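Local coordinates for Thg1-like uncharacterized protein (Bacillus thuringiensis, PDB 4KGM) that binds ATP and magnesium in a polymerase palm-like catalytic domain and probably transfers nucleotides to tRNA, as in tRNA(His) guanylyltransferases, at residues A141-F144 and I145-Q148; R230-V233 and E234-V237. All coordinates share one frame; numbering follows the deposited sequence.

Interaction 1: residues A141-F144 and I145-Q148; sequences ANYF and IWRQ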
loop_
_atom_site.group_PDB
_atom_site.type_symbol
_atom_site.label_atom_id
_atom_site.label_comp_id
_atom_site.label_asym_id
_atom_site.label_seq_id
_atom_site.Cartn_x
_atom_site.Cartn_y
_atom_site.Cartn_z
ATOM N N ALA A 141 -21.004 10.873 7.408
ATOM C CA ALA A 141 -22.432 10.673 7.620
ATOM C C ALA A 141 -22.953 9.649 6.624
ATOM O O ALA A 141 -23.671 8.722 6.993
ATOM C CB ALA A 141 -23.183 11.985 7.477
ATOM N N ASN A 142 -22.566 9.813 5.364
ATOM C CA ASN A 142 -22.946 8.877 4.312
ATOM C C ASN A 142 -22.488 7.443 4.582
ATOM O O ASN A 142 -23.092 6.493 4.086
ATOM C CB ASN A 142 -22.429 9.353 2.951
ATOM C CG ASN A 142 -23.196 10.549 2.417
ATOM O OD1 ASN A 142 -22.642 11.636 2.263
ATOM N ND2 ASN A 142 -24.475 10.350 2.128
ATOM N N TYR A 143 -21.424 7.284 5.366
ATOM C CA TYR A 143 -20.953 5.950 5.724
ATOM C C TYR A 143 -21.938 5.242 6.646
ATOM O O TYR A 143 -22.316 4.096 6.405
ATOM C CB TYR A 143 -19.573 5.992 6.391
ATOM C CG TYR A 143 -19.165 4.647 6.954
ATOM C CD1 TYR A 143 -18.656 3.654 6.128
ATOM C CD2 TYR A 143 -19.313 4.362 8.306
ATOM C CE1 TYR A 143 -18.296 2.420 6.633
ATOM C CE2 TYR A 143 -18.958 3.130 8.818
ATOM C CZ TYR A 143 -18.451 2.164 7.978
ATOM O OH TYR A 143 -18.093 0.936 8.485
ATOM N N PHE A 144 -22.334 5.925 7.715
ATOM C CA PHE A 144 -23.262 5.356 8.683
ATOM C C PHE A 144 -24.666 5.215 8.098
ATOM O O PHE A 144 -25.397 4.285 8.440
ATOM C CB PHE A 144 -23.279 6.191 9.965
ATOM C CG PHE A 144 -21.962 6.205 10.690
ATOM C CD1 PHE A 144 -21.574 5.125 11.467
ATOM C CD2 PHE A 144 -21.111 7.294 10.591
ATOM C CE1 PHE A 144 -20.360 5.132 12.134
ATOM C CE2 PHE A 144 -19.897 7.308 11.256
ATOM C CZ PHE A 144 -19.521 6.226 12.029
ATOM N N ILE A 145 -25.035 6.139 7.214
ATOM C CA ILE A 145 -26.284 6.029 6.469
ATOM C C ILE A 145 -26.258 4.755 5.632
ATOM O O ILE A 145 -27.255 4.039 5.532
ATOM C CB ILE A 145 -26.502 7.245 5.546
ATOM C CG1 ILE A 145 -26.753 8.505 6.373
ATOM C CG2 ILE A 145 -27.674 7.006 4.603
ATOM C CD1 ILE A 145 -26.788 9.777 5.556
ATOM N N TRP A 146 -25.100 4.475 5.044
ATOM C CA TRP A 146 -24.906 3.266 4.255
ATOM C C TRP A 146 -24.990 2.031 5.142
ATOM O O TRP A 146 -25.473 0.981 4.718
ATOM C CB TRP A 146 -23.557 3.322 3.541
ATOM C CG TRP A 146 -23.192 2.081 2.790
ATOM C CD1 TRP A 146 -23.946 1.436 1.854
ATOM C CD2 TRP A 146 -21.962 1.354 2.885
ATOM N NE1 TRP A 146 -23.270 0.342 1.372
ATOM C CE2 TRP A 146 -22.047 0.271 1.988
ATOM C CE3 TRP A 146 -20.799 1.510 3.646
ATOM C CZ2 TRP A 146 -21.015 -0.653 1.830
ATOM C CZ3 TRP A 146 -19.774 0.591 3.488
ATOM C CH2 TRP A 146 -19.889 -0.477 2.587
ATOM N N ARG A 147 -24.527 2.167 6.379
ATOM C CA ARG A 147 -24.545 1.062 7.330
ATOM C C ARG A 147 -25.940 0.818 7.899
ATOM O O ARG A 147 -26.324 -0.326 8.147
ATOM C CB ARG A 147 -23.546 1.311 8.460
ATOM C CG ARG A 147 -22.085 1.246 8.032
ATOM C CD ARG A 147 -21.649 -0.183 7.753
ATOM N NE ARG A 147 -21.838 -0.573 6.359
ATOM C CZ ARG A 147 -21.779 -1.826 5.921
ATOM N NH1 ARG A 147 -21.549 -2.817 6.770
ATOM N NH2 ARG A 147 -21.959 -2.090 4.634
ATOM N N GLN A 148 -26.695 1.894 8.107
ATOM C CA GLN A 148 -28.069 1.781 8.584
ATOM C C GLN A 148 -28.984 1.189 7.514
ATOM O O GLN A 148 -29.923 0.459 7.827
ATOM C CB GLN A 148 -28.605 3.140 9.040
ATOM C CG GLN A 148 -28.221 3.520 10.459
ATOM C CD GLN A 148 -28.942 4.764 10.940
ATOM O OE1 GLN A 148 -29.453 5.548 10.139
ATOM N NE2 GLN A 148 -28.991 4.950 12.255
#

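Interaction 2: residues R230-V233 and E234-V237; sequences REYV and EQFV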
loop_
_atom_site.group_PDB
_atom_site.type_symbol
_atom_site.label_atom_id
_atom_site.label_comp_id
_atom_site.label_asym_id
_atom_site.label_seq_id
_atom_site.Cartn_x
_atom_site.Cartn_y
_atom_site.Cartn_z
ATOM N N ARG A 230 -28.307 14.208 9.986
ATOM C CA ARG A 230 -26.896 14.049 9.655
ATOM C C ARG A 230 -25.961 14.684 10.682
ATOM O O ARG A 230 -24.812 14.263 10.825
ATOM C CB ARG A 230 -26.617 14.608 8.258
ATOM C CG ARG A 230 -27.318 13.844 7.145
ATOM C CD ARG A 230 -27.235 14.587 5.825
ATOM N NE ARG A 230 -25.855 14.846 5.436
ATOM C CZ ARG A 230 -25.136 14.045 4.658
ATOM N NH1 ARG A 230 -25.671 12.929 4.180
ATOM N NH2 ARG A 230 -23.883 14.360 4.356
ATOM N N GLU A 231 -26.455 15.688 11.399
ATOM C CA GLU A 231 -25.655 16.371 12.414
ATOM C C GLU A 231 -25.343 15.441 13.590
ATOM O O GLU A 231 -24.400 15.677 14.345
ATOM C CB GLU A 231 -26.359 17.648 12.889
ATOM C CG GLU A 231 -25.609 18.452 13.956
ATOM C CD GLU A 231 -24.254 18.962 13.486
ATOM O OE1 GLU A 231 -23.389 19.222 14.349
ATOM O OE2 GLU A 231 -24.054 19.112 12.261
ATOM N N TYR A 232 -26.132 14.381 13.726
ATOM C CA TYR A 232 -25.903 13.370 14.754
ATOM C C TYR A 232 -24.514 12.754 14.608
ATOM O O TYR A 232 -23.868 12.408 15.599
ATOM C CB TYR A 232 -26.973 12.281 14.672
ATOM C CG TYR A 232 -26.849 11.202 15.726
ATOM C CD1 TYR A 232 -27.353 11.395 17.007
ATOM C CD2 TYR A 232 -26.240 9.987 15.439
ATOM C CE1 TYR A 232 -27.248 10.413 17.971
ATOM C CE2 TYR A 232 -26.130 8.998 16.399
ATOM C CZ TYR A 232 -26.638 9.216 17.661
ATOM O OH TYR A 232 -26.531 8.237 18.622
ATOM N N VAL A 233 -24.059 12.625 13.365
ATOM C CA VAL A 233 -22.722 12.120 13.082
ATOM C C VAL A 233 -21.743 13.269 12.848
ATOM O O VAL A 233 -20.639 13.281 13.391
ATOM C CB VAL A 233 -22.719 11.191 11.850
ATOM C CG1 VAL A 233 -21.295 10.819 11.463
ATOM C CG2 VAL A 233 -23.549 9.945 12.122
ATOM N N GLU A 234 -22.169 14.245 12.051
ATOM C CA GLU A 234 -21.306 15.353 11.645
ATOM C C GLU A 234 -20.834 16.231 12.803
ATOM O O GLU A 234 -19.902 17.021 12.645
ATOM C CB GLU A 234 -21.990 16.204 10.570
ATOM C CG GLU A 234 -22.169 15.474 9.247
ATOM C CD GLU A 234 -22.689 16.372 8.144
ATOM O OE1 GLU A 234 -23.263 17.434 8.465
ATOM O OE2 GLU A 234 -22.521 16.016 6.958
ATOM N N GLN A 235 -21.468 16.086 13.963
ATOM C CA GLN A 235 -21.057 16.816 15.158
ATOM C C GLN A 235 -19.662 16.395 15.606
ATOM O O GLN A 235 -18.972 17.138 16.306
ATOM C CB GLN A 235 -22.052 16.588 16.298
ATOM C CG GLN A 235 -22.236 15.126 16.671
ATOM C CD GLN A 235 -23.140 14.936 17.874
ATOM O OE1 GLN A 235 -23.112 15.724 18.819
ATOM N NE2 GLN A 235 -23.951 13.884 17.842
ATOM N N PHE A 236 -19.255 15.194 15.205
ATOM C CA PHE A 236 -17.944 14.670 15.564
ATOM C C PHE A 236 -16.964 14.836 14.405
ATOM O O PHE A 236 -15.755 14.688 14.577
ATOM C CB PHE A 236 -18.043 13.191 15.947
ATOM C CG PHE A 236 -19.038 12.905 17.038
ATOM C CD1 PHE A 236 -18.794 13.310 18.340
ATOM C CD2 PHE A 236 -20.207 12.215 16.765
ATOM C CE1 PHE A 236 -19.704 13.042 19.347
ATOM C CE2 PHE A 236 -21.121 11.943 17.768
ATOM C CZ PHE A 236 -20.870 12.358 19.058
ATOM N N VAL A 237 -17.498 15.145 13.228
ATOM C CA VAL A 237 -16.696 15.244 12.013
ATOM C C VAL A 237 -16.076 16.628 11.841
ATOM O O VAL A 237 -14.887 16.754 11.547
ATOM C CB VAL A 237 -17.536 14.909 10.770
ATOM C CG1 VAL A 237 -16.685 14.986 9.516
ATOM C CG2 VAL A 237 -18.156 13.530 10.915
HETATM O O HOH W 1 -24.686 17.505 6.158
#

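Interaction 1: residues A141-F144 and I145-Q148
One face of the Y143 ring receives the aliphatic part of R147, whose CG stands 4.0 Å from the ring centroid, only 22° off the normal, in a CH-pi contact displaced toward the rim. The W146 indole meets Y143 differently: Y143 CD1 comes in at the edge of the indole, near its plane, 3.9 Å from W146 CE3, and the two ring planes are inclined at 64°. Over a face of that indole lies R147 NH2, while one face of the F144 ring is topped near its centre by CD2 of Y143. With CG anti to the backbone N (chi1 171°), the Y143 ring lies alongside the following turn and meets residues three and four further on. The first torsion of R147, which sets CG anti to the carbonyl carbon, puts that atom over the ring, and bends at chi2 and chi3 turn the guanidinium back over the indole. These residues belong to helix 140-160, which packs on the antiparallel sheet of the palm-like domain: F144 rests on L69 and Y71 of strand 67-73, and Y143 OH is hydrogen-bonded to S78 and R28. The R147 guanidinium continues to a salt bridge with E76, its side chain being about 7 Å from a bound magnesium ion. M8 of the second subunit packs against Y143 and W146. Along the backbone, I145 N donates to A141 O at 2.9 Å and Q148 N to F144 O at 2.7 Å.

Interaction 2: residues R230-V233 and E234-V237
V233 and V237 meet on the buried side of this turn, with V233 CG1 4.2 Å from V237 CG2, whereas the charged chains of R230, E231 and E234 gather on the more exposed side. There the R230 guanidinium and E234 carboxylate stand almost perpendicular, their planes 89° apart, and are joined by a salt bridge whose hydrogen bond, R230 NH2 to E234 OE2 at 3.4 Å, is weak. A water supplements it, accepting from R230 NE at 3.0 Å and donating weakly to E234 OE1. E231 OE2 comes within 4.2 Å of E234 OE1, a proximity of like charges that R230, paired with E234, may partly offset. The short helix 231-237 follows the last strand of the sheet and lies near the C terminus; Y232 and F236 both rest on L69 of strand 67-73, while V233 faces F144 of helix 140-160. R230 O accepts from both V233 N and E234 N. Q235 folds back on its own helix: chi1 of 58° places CG between the backbone N and the carbonyl carbon, and the extended chain brings NE2 to Y232 O at 2.7 Å. That bond is nearly straight at 172°, and the acceptor lies in the amide plane. Across the turn, F236 N bonds V233 O at 3.0 Å, and the F236 ring carries Q235 CG over one face.

Overall arrangement
From the N terminus, the chain first builds most of the palm-like sheet, then enters helix 140-160, where interaction 1 spans residues 141-148. It goes on through strands 200-206 and 215-220 and a loop before interaction 2, in helix 231-237 near the C terminus. The two are in series, neither nesting nor crossing, and each is a local turn that closes no long loop. They nevertheless touch, their centres about 12 Å apart: F144 CD2 meets V233 CG1 at 3.6 Å, and R230 NH1 packs on I145 CD1 at the same distance. The C-terminal helix is thereby tied to helix 140-160, and both helices lie against strand 67-73.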